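Long-range contacts in FKBO (Streptomyces hygroscopicus, PDB 4BPS), which hydrolyses chorismate to pyruvate and a dihydroxycyclohexadiene carboxylic acid in the biosynthesis of the immunosuppressant polyketides FK506 and FK520: residues Pro20-Glu25 / Val293-Val298; Glu25-Pro30 / Ala71-Trp76. All coordinates share one frame; numbering follows the deposited sequence.

Contact 1 of 2, residues Pro20-Glu25 / Val293-Val298; sequences PYCRFE and VDHLKV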
loop_
_atom_site.group_PDB
_atom_site.type_symbol
_atom_site.label_atom_id
_atom_site.label_comp_id
_atom_site.label_asym_id
_atom_site.label_seq_id
_atom_site.Cartn_x
_atom_site.Cartn_y
_atom_site.Cartn_z
ATOM N N PRO A 20 6.397 13.068 0.726
ATOM C CA PRO A 20 6.864 11.815 1.333
ATOM C C PRO A 20 7.670 10.963 0.387
ATOM O O PRO A 20 7.437 10.964 -0.833
ATOM C CB PRO A 20 5.569 11.106 1.737
ATOM C CG PRO A 20 4.567 12.247 1.896
ATOM C CD PRO A 20 4.933 13.213 0.807
ATOM N N TYR A 21 8.614 10.221 0.951
ATOM C CA TYR A 21 9.437 9.318 0.168
ATOM C C TYR A 21 9.887 8.173 1.061
ATOM O O TYR A 21 9.779 8.224 2.286
ATOM C CB TYR A 21 10.640 10.043 -0.456
ATOM C CG TYR A 21 11.597 10.696 0.514
ATOM C CD1 TYR A 21 11.341 11.973 1.032
ATOM C CD2 TYR A 21 12.764 10.074 0.885
ATOM C CE1 TYR A 21 12.229 12.604 1.897
ATOM C CE2 TYR A 21 13.669 10.694 1.740
ATOM C CZ TYR A 21 13.406 11.984 2.229
ATOM O OH TYR A 21 14.293 12.622 3.067
ATOM N N CYS A 22 10.383 7.126 0.422
ATOM C CA CYS A 22 10.647 5.871 1.080
ATOM C C CYS A 22 12.138 5.490 1.080
ATOM O O CYS A 22 12.892 5.843 0.142
ATOM C CB CYS A 22 9.827 4.786 0.321
ATOM S SG CYS A 22 9.686 3.195 1.127
ATOM N N ARG A 23 12.532 4.753 2.113
ATOM C CA ARG A 23 13.811 4.046 2.143
ATOM C C ARG A 23 13.578 2.637 2.647
ATOM O O ARG A 23 12.679 2.418 3.454
ATOM C CB ARG A 23 14.795 4.716 3.114
ATOM C CG ARG A 23 15.233 6.120 2.737
ATOM C CD ARG A 23 16.256 6.122 1.626
ATOM N NE ARG A 23 16.750 7.475 1.367
ATOM C CZ ARG A 23 16.274 8.306 0.443
ATOM N NH1 ARG A 23 15.286 7.943 -0.367
ATOM N NH2 ARG A 23 16.800 9.519 0.317
ATOM N N PHE A 24 14.397 1.690 2.186
ATOM C CA PHE A 24 14.414 0.344 2.751
ATOM C C PHE A 24 15.702 0.198 3.547
ATOM O O PHE A 24 16.798 0.519 3.055
ATOM C CB PHE A 24 14.390 -0.727 1.675
ATOM C CG PHE A 24 13.093 -0.828 0.883
ATOM C CD1 PHE A 24 11.946 -0.112 1.202
ATOM C CD2 PHE A 24 13.056 -1.691 -0.198
ATOM C CE1 PHE A 24 10.775 -0.259 0.460
ATOM C CE2 PHE A 24 11.911 -1.849 -0.930
ATOM C CZ PHE A 24 10.768 -1.143 -0.616
ATOM N N GLU A 25 15.563 -0.254 4.789
ATOM C CA GLU A 25 16.703 -0.358 5.687
ATOM C C GLU A 25 16.771 -1.761 6.277
ATOM O O GLU A 25 15.794 -2.499 6.356
ATOM C CB GLU A 25 16.617 0.676 6.829
ATOM C CG GLU A 25 16.444 2.155 6.416
ATOM C CD GLU A 25 17.668 2.811 5.741
ATOM O OE1 GLU A 25 18.770 2.214 5.806
ATOM O OE2 GLU A 25 17.524 3.922 5.152
ATOM N N VAL A 293 11.063 3.170 -11.622
ATOM C CA VAL A 293 10.376 2.824 -10.388
ATOM C C VAL A 293 11.399 2.358 -9.358
ATOM O O VAL A 293 12.412 1.730 -9.682
ATOM C CB VAL A 293 9.284 1.748 -10.656
ATOM C CG1 VAL A 293 8.490 1.459 -9.387
ATOM C CG2 VAL A 293 8.338 2.197 -11.765
ATOM N N ASP A 294 11.145 2.681 -8.096
ATOM C CA ASP A 294 12.066 2.326 -7.021
ATOM C C ASP A 294 11.247 1.921 -5.784
ATOM O O ASP A 294 10.013 2.042 -5.752
ATOM C CB ASP A 294 12.977 3.526 -6.744
ATOM C CG ASP A 294 14.287 3.172 -6.039
ATOM O OD1 ASP A 294 14.538 2.014 -5.643
ATOM O OD2 ASP A 294 15.075 4.139 -5.863
ATOM N N HIS A 295 11.948 1.396 -4.780
ATOM C CA HIS A 295 11.343 0.967 -3.518
ATOM C C HIS A 295 10.143 0.068 -3.776
ATOM O O HIS A 295 9.015 0.282 -3.315
ATOM C CB HIS A 295 11.068 2.160 -2.598
ATOM C CG HIS A 295 12.339 2.854 -2.243
ATOM N ND1 HIS A 295 12.772 3.982 -2.910
ATOM C CD2 HIS A 295 13.346 2.493 -1.403
ATOM C CE1 HIS A 295 13.979 4.301 -2.466
ATOM N NE2 HIS A 295 14.348 3.421 -1.550
ATOM N N LEU A 296 10.435 -0.988 -4.521
ATOM C CA LEU A 296 9.431 -1.969 -4.893
ATOM C C LEU A 296 9.333 -3.086 -3.878
ATOM O O LEU A 296 10.351 -3.580 -3.389
ATOM C CB LEU A 296 9.734 -2.560 -6.266
ATOM C CG LEU A 296 9.771 -1.539 -7.413
ATOM C CD1 LEU A 296 11.196 -1.172 -7.810
ATOM C CD2 LEU A 296 9.017 -2.084 -8.615
ATOM N N LYS A 297 8.101 -3.487 -3.598
ATOM C CA LYS A 297 7.830 -4.722 -2.873
ATOM C C LYS A 297 7.130 -5.674 -3.826
ATOM O O LYS A 297 6.184 -5.274 -4.521
ATOM C CB LYS A 297 6.999 -4.472 -1.616
ATOM C CG LYS A 297 7.836 -3.735 -0.553
ATOM C CD LYS A 297 7.071 -2.678 0.209
ATOM C CE LYS A 297 5.938 -3.278 0.964
ATOM N NZ LYS A 297 4.967 -2.207 1.423
ATOM N N VAL A 298 7.611 -6.911 -3.848
ATOM C CA VAL A 298 7.118 -7.944 -4.739
ATOM C C VAL A 298 6.595 -9.080 -3.845
ATOM O O VAL A 298 7.387 -9.729 -3.161
ATOM C CB VAL A 298 8.243 -8.437 -5.686
ATOM C CG1 VAL A 298 7.707 -9.546 -6.598
ATOM C CG2 VAL A 298 8.797 -7.284 -6.511
HETATM O O HOH W 1 16.464 2.611 0.296
#
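H295 sets the edge of its imidazole against one face of the F24 ring in a T-shaped (edge-to-face) stack, with the centroids 5.1 Å apart and the planes at 82°. The touching atom is H295 CD2, which stands over the rim of the phenyl ring, 3.9 Å from F24 CD1. CB of the same histidine adds an off-centre CH-pi contact, and the sulfur of C22 approaches the imidazole obliquely.

The F24 ring also runs along the opposing backbone, placed there by a CG anti to its carbonyl carbon (chi1 -68°), and F24 CZ comes to 3.4 Å from H295 C. L296 O lies in the ring plane at the edge, 3.4 Å from F24 CE2, and K297 CG comes obliquely to F24 CZ.

In this YjgF-fold enzyme the contact joins two separate sheets. Strand 21-25 is the outermost strand of one, while 293-298 turns a corner at H295 and enters strand 296-300 of another.

Among the polar groups, C22 O sits above one imidazole face, 3.2 Å from H295 CE1, and also accepts a hydrogen bond from R23 NH1. Toward the rim of the opposite face lies D294 OD1, which takes the backbone N-H of H295 at 2.8 Å from above its carboxylate plane. No direct hydrogen bond crosses between the segments; a water in the imidazole plane bridges them instead, 2.9 Å from both H295 NE2 and F24 N.

Contact 2 of 2, residues Glu25-Pro30 / Ala71-Trp76; sequences EKTGSP and AFTEVW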
loop_
_atom_site.group_PDB
_atom_site.type_symbol
_atom_site.label_atom_id
_atom_site.label_comp_id
_atom_site.label_asym_id
_atom_site.label_seq_id
_atom_site.Cartn_x
_atom_site.Cartn_y
_atom_site.Cartn_z
ATOM N N GLU A 25 15.563 -0.254 4.789
ATOM C CA GLU A 25 16.703 -0.358 5.687
ATOM C C GLU A 25 16.771 -1.761 6.277
ATOM O O GLU A 25 15.794 -2.499 6.356
ATOM C CB GLU A 25 16.617 0.676 6.829
ATOM C CG GLU A 25 16.444 2.155 6.416
ATOM C CD GLU A 25 17.668 2.811 5.741
ATOM O OE1 GLU A 25 18.770 2.214 5.806
ATOM O OE2 GLU A 25 17.524 3.922 5.152
ATOM N N LYS A 26 17.955 -2.129 6.725
ATOM C CA LYS A 26 18.134 -3.391 7.423
ATOM C C LYS A 26 17.556 -3.248 8.821
ATOM O O LYS A 26 17.913 -2.318 9.549
ATOM C CB LYS A 26 19.620 -3.729 7.515
ATOM C CG LYS A 26 20.227 -4.178 6.199
ATOM C CD LYS A 26 19.788 -5.596 5.817
ATOM C CE LYS A 26 18.644 -5.606 4.795
ATOM N NZ LYS A 26 18.378 -6.976 4.275
ATOM N N THR A 27 16.669 -4.159 9.197
ATOM C CA THR A 27 16.071 -4.083 10.527
ATOM C C THR A 27 17.166 -4.361 11.553
ATOM O O THR A 27 17.993 -5.243 11.359
ATOM C CB THR A 27 14.901 -5.069 10.678
ATOM O OG1 THR A 27 13.922 -4.804 9.664
ATOM C CG2 THR A 27 14.235 -4.948 12.057
ATOM N N GLY A 28 17.197 -3.572 12.617
ATOM C CA GLY A 28 18.176 -3.765 13.671
ATOM C C GLY A 28 19.496 -3.049 13.430
ATOM O O GLY A 28 20.381 -3.068 14.290
ATOM N N SER A 29 19.638 -2.413 12.268
ATOM C CA SER A 29 20.880 -1.726 11.928
ATOM C C SER A 29 20.911 -0.348 12.582
ATOM O O SER A 29 19.869 0.306 12.701
ATOM C CB SER A 29 21.024 -1.585 10.414
ATOM O OG SER A 29 20.100 -0.637 9.904
ATOM N N PRO A 30 22.108 0.102 12.994
ATOM C CA PRO A 30 22.223 1.394 13.678
ATOM C C PRO A 30 21.795 2.556 12.798
ATOM O O PRO A 30 21.945 2.497 11.573
ATOM C CB PRO A 30 23.722 1.499 13.995
ATOM C CG PRO A 30 24.389 0.622 12.990
ATOM C CD PRO A 30 23.427 -0.515 12.759
ATOM N N ALA A 71 13.442 -10.230 6.126
ATOM C CA ALA A 71 12.917 -9.125 6.909
ATOM C C ALA A 71 13.635 -7.846 6.537
ATOM O O ALA A 71 14.828 -7.873 6.229
ATOM C CB ALA A 71 13.077 -9.408 8.402
ATOM N N PHE A 72 12.923 -6.720 6.569
ATOM C CA PHE A 72 13.544 -5.416 6.344
ATOM C C PHE A 72 12.593 -4.366 6.884
ATOM O O PHE A 72 11.427 -4.665 7.192
ATOM C CB PHE A 72 13.840 -5.164 4.840
ATOM C CG PHE A 72 12.619 -4.829 4.038
ATOM C CD1 PHE A 72 11.737 -5.828 3.619
ATOM C CD2 PHE A 72 12.333 -3.516 3.704
ATOM C CE1 PHE A 72 10.602 -5.494 2.888
ATOM C CE2 PHE A 72 11.211 -3.178 2.984
ATOM C CZ PHE A 72 10.340 -4.175 2.570
ATOM N N THR A 73 13.077 -3.129 7.016
ATOM C CA THR A 73 12.244 -2.024 7.472
ATOM C C THR A 73 11.953 -1.063 6.328
ATOM O O THR A 73 12.857 -0.596 5.607
ATOM C CB THR A 73 12.918 -1.260 8.619
ATOM O OG1 THR A 73 13.208 -2.194 9.655
ATOM C CG2 THR A 73 12.016 -0.177 9.207
ATOM N N GLU A 74 10.668 -0.804 6.147
ATOM C CA GLU A 74 10.178 0.190 5.199
ATOM C C GLU A 74 10.027 1.502 5.969
ATOM O O GLU A 74 9.213 1.591 6.887
ATOM C CB GLU A 74 8.827 -0.287 4.662
ATOM C CG GLU A 74 8.031 0.712 3.850
ATOM C CD GLU A 74 6.658 0.182 3.490
ATOM O OE1 GLU A 74 6.503 -1.055 3.314
ATOM O OE2 GLU A 74 5.706 0.997 3.383
ATOM N N VAL A 75 10.822 2.516 5.611
ATOM C CA VAL A 75 10.862 3.771 6.350
ATOM C C VAL A 75 10.308 4.891 5.470
ATOM O O VAL A 75 10.801 5.112 4.364
ATOM C CB VAL A 75 12.299 4.135 6.791
ATOM C CG1 VAL A 75 12.263 5.346 7.710
ATOM C CG2 VAL A 75 13.001 2.940 7.480
ATOM N N TRP A 76 9.296 5.587 5.978
ATOM C CA TRP A 76 8.737 6.752 5.301
ATOM C C TRP A 76 9.354 8.018 5.879
ATOM O O TRP A 76 9.571 8.138 7.096
ATOM C CB TRP A 76 7.207 6.732 5.383
ATOM C CG TRP A 76 6.708 5.721 4.420
ATOM C CD1 TRP A 76 6.425 4.413 4.674
ATOM C CD2 TRP A 76 6.581 5.908 3.012
ATOM N NE1 TRP A 76 6.096 3.769 3.488
ATOM C CE2 TRP A 76 6.194 4.676 2.456
ATOM C CE3 TRP A 76 6.756 7.006 2.165
ATOM C CZ2 TRP A 76 5.964 4.517 1.087
ATOM C CZ3 TRP A 76 6.521 6.846 0.811
ATOM C CH2 TRP A 76 6.131 5.616 0.285
HETATM O O HOH W 2 15.999 -8.496 3.788
HETATM O O HOH W 3 11.787 -6.306 9.988
HETATM O O HOH W 4 16.895 -6.510 7.362
#
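E25 O lies near the plane of the F72 ring, off its edge, and touches the side chain through F72 CB at 3.6 Å. Beyond the two segments, H44 stacks on F72, and F24 meets it at an inclined angle. At the far end of 71-76, the W76 indole receives E74 OE2 at its edge: W76 NE1 donates almost in the ring plane, over 2.8 Å, to the anti lone pair of that oxygen. E74 OE1 is hydrogen-bonded to H44 and salt-bridged to K297.

The backbones meet in an antiparallel hydrogen-bonded pair, with E25 N to T73 O at 2.8 Å and T73 N to E25 O at 2.9 Å. This is the end of the ladder between edge strand 21-25 and strand 72-77, and just past it the chain leaves the sheet through a type II turn from K26 to S29. Both the backbone N and the hydroxyl of S29 donate to K26 O, closing that turn.

Past this last pair, T27 and T73 cross at about a right angle, their OG1 atoms hydrogen-bonded at 2.7 Å; T27 OG1 is anti to its own carbonyl carbon (chi1 -57°), which directs it at the strand. Back along the ladder, the E25 side chain crosses that of V75 obliquely, E25 CG to V75 CG2 3.7 Å.

Two waters meet at A71 O, one bound by K26 NZ and the other by T27 N. Where the strand pairing ends, hydroxyls and water thus take over the bonding, tying a solvent-exposed turn to the sheet margin without extending the strand.

How the contacts relate
Contacts 1 and 2 share E25 and use the same edge strand in two ways: 20-25 packs against a different sheet, while E25, at the strand's end, pairs with T73 in its own. Their centres are 11 Å apart. R23 O and V75 N, 2.8 Å apart, probably form a further rung of the ladder, and F24 CD1 touches F72 CE2 at 3.6 Å. A salt bridge from K297 NZ to E74 OE1, 2.7 Å long, also links them; K297 pairs with E340 as well. The K297 side chain lies about 8 Å from that of E338, the proton acceptor. The K297 side chain is about 11 Å from the bound 3-(2-carboxyethyl)benzoic acid, whereas contact 2 lies away from the active site.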